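Local coordinates for lipolytic enzyme (Clostridium thermocellum, PDB 2VPT), which removes acetyl groups from xylan as the family 3 carbohydrate esterase domain of a cellulosomal enzyme, at residues Ile6-Val11 / Ile42-Ser47. Sequence-based numbering, arbitrary orientation.
Sequences IKIMPV and IDFVGS. With CA (calcium ion), chain B.
Ile8 O is gripped from the neighbouring strand by Val45 N, a 2.9 Å hydrogen bond. Phe44 adds a CA-H...O contact to the same oxygen and brings its ring up edge-on, CD1 lying 3.7 Å from Ile8 O. Two further parallel-sheet bonds, Asp43 N to Ile6 O and Ile8 N to Asp43 O, complete the ladder. It stops at Pro10, an example of a general rule: proline, lacking an N-H, cannot donate the next rung of a parallel ladder, and the carbonyl opposite is left to carbon contacts. Val45 O is accordingly buried without a polar partner, meeting instead CG of Met9, present as selenomethionine, at 3.4 Å and Pro10 CD. On the face that carries Ile6, Ile8, Ile42 and Phe44, Ile42 bends at chi2 (-57°), turning CD1 back to touch Ile8 CD1 at 3.9 Å and Ile6 CB. Ile8 runs alongside Phe44, and the Pro10 side chain runs across that of Phe44 at about a right angle, Pro10 CG 3.8 Å from Phe44 CD1. On the face of Lys7 and Asp43, the extended lysine passes OD2 and Val45 CG1; NZ stays 4.9 Å from Asp43 OD2, too far for a salt bridge, though the opposite charges probably still attract weakly. With CG anti to the backbone N (chi1 -175°), Asp43 commits OD1 to the calcium ion, which Phe44 O also binds at 2.3 Å; two waters, Asp57 and Asp59 contribute to this site. The pair forms a beta-alpha-beta unit of the SGNH-hydrolase fold: helix 28-37 links the strands and packs on Ile42, Phe44 and Pro10, helix 68-82 meets Met9 and Val45, and strand 86-90 also pairs with strand 5-12.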
# COMPACT_ATOMS: atom_id res chain seq x y z
N ILE A 6 4.07 -7.90 -22.46
CA ILE A 6 5.33 -7.67 -21.75
C ILE A 6 5.06 -7.66 -20.24
O ILE A 6 4.26 -6.86 -19.77
CB ILE A 6 5.93 -6.29 -22.13
CG1 ILE A 6 5.98 -6.09 -23.65
CG2 ILE A 6 7.34 -6.13 -21.52
CD1 ILE A 6 6.51 -4.75 -24.06
N LYS A 7 5.70 -8.56 -19.51
CA LYS A 7 5.62 -8.59 -18.04
C LYS A 7 6.70 -7.67 -17.48
O LYS A 7 7.89 -7.85 -17.74
CB LYS A 7 5.82 -10.00 -17.49
CG LYS A 7 4.67 -10.95 -17.80
CD LYS A 7 4.90 -12.33 -17.21
CE LYS A 7 3.66 -13.20 -17.34
NZ LYS A 7 3.81 -14.53 -16.66
N ILE A 8 6.26 -6.67 -16.73
CA ILE A 8 7.13 -5.67 -16.14
C ILE A 8 6.99 -5.72 -14.63
O ILE A 8 5.87 -5.65 -14.12
CB ILE A 8 6.79 -4.24 -16.61
CG1 ILE A 8 6.86 -4.14 -18.15
CG2 ILE A 8 7.75 -3.26 -15.93
CD1 ILE A 8 6.45 -2.78 -18.72
N MSE A 9 8.10 -5.87 -13.91
CA MSE A 9 8.08 -5.88 -12.46
C MSE A 9 8.63 -4.57 -11.92
O MSE A 9 9.83 -4.32 -11.99
CB MSE A 9 8.92 -7.03 -11.91
CG MSE A 9 8.78 -7.16 -10.40
SE MSE A 9 9.89 -8.54 -9.66
CE MSE A 9 9.12 -9.39 -9.93
N PRO A 10 7.74 -3.72 -11.36
CA PRO A 10 8.23 -2.52 -10.68
C PRO A 10 8.79 -2.88 -9.30
O PRO A 10 8.05 -3.38 -8.46
CB PRO A 10 6.97 -1.65 -10.55
CG PRO A 10 5.94 -2.30 -11.41
CD PRO A 10 6.27 -3.76 -11.39
N VAL A 11 10.07 -2.63 -9.09
CA VAL A 11 10.76 -2.98 -7.85
C VAL A 11 11.25 -1.68 -7.21
O VAL A 11 11.94 -0.89 -7.85
CB VAL A 11 11.97 -3.90 -8.10
CG1 VAL A 11 12.71 -4.17 -6.80
CG2 VAL A 11 11.53 -5.17 -8.74
N ILE A 42 0.60 -4.68 -21.55
CA ILE A 42 1.45 -4.66 -20.36
C ILE A 42 0.81 -5.46 -19.24
O ILE A 42 -0.38 -5.29 -18.95
CB ILE A 42 1.68 -3.21 -19.87
CG1 ILE A 42 2.34 -2.37 -20.96
CG2 ILE A 42 2.51 -3.18 -18.58
CD1 ILE A 42 3.67 -2.90 -21.48
N ASP A 43 1.60 -6.33 -18.62
CA ASP A 43 1.23 -7.01 -17.39
C ASP A 43 2.25 -6.59 -16.32
O ASP A 43 3.40 -7.02 -16.34
CB ASP A 43 1.26 -8.53 -17.61
CG ASP A 43 0.77 -9.33 -16.43
OD1 ASP A 43 0.28 -8.74 -15.43
OD2 ASP A 43 0.90 -10.57 -16.49
N PHE A 44 1.83 -5.72 -15.41
CA PHE A 44 2.64 -5.44 -14.24
C PHE A 44 2.60 -6.67 -13.36
O PHE A 44 1.53 -7.21 -13.10
CB PHE A 44 2.14 -4.22 -13.47
CG PHE A 44 2.54 -2.88 -14.04
CD1 PHE A 44 3.83 -2.64 -14.52
CD2 PHE A 44 1.65 -1.80 -14.02
CE1 PHE A 44 4.18 -1.39 -15.00
CE2 PHE A 44 2.02 -0.55 -14.48
CZ PHE A 44 3.27 -0.34 -14.98
N VAL A 45 3.76 -7.12 -12.89
CA VAL A 45 3.83 -8.29 -12.05
C VAL A 45 4.53 -8.01 -10.72
O VAL A 45 5.39 -7.13 -10.60
CB VAL A 45 4.51 -9.48 -12.80
CG1 VAL A 45 3.72 -9.86 -14.06
CG2 VAL A 45 5.97 -9.18 -13.15
N GLY A 46 4.18 -8.81 -9.73
CA GLY A 46 4.70 -8.67 -8.37
C GLY A 46 3.65 -9.12 -7.38
O GLY A 46 2.47 -9.24 -7.73
N SER A 47 4.04 -9.41 -6.14
CA SER A 47 3.06 -9.93 -5.19
C SER A 47 2.30 -8.84 -4.45
O SER A 47 1.19 -9.09 -3.97
CB SER A 47 3.68 -10.94 -4.22
OG SER A 47 4.13 -12.08 -4.94
CA CA B . -0.61 -7.94 -13.41
O HOH W 1 -2.84 -8.47 -13.76
O HOH W 2 -0.10 -10.17 -12.69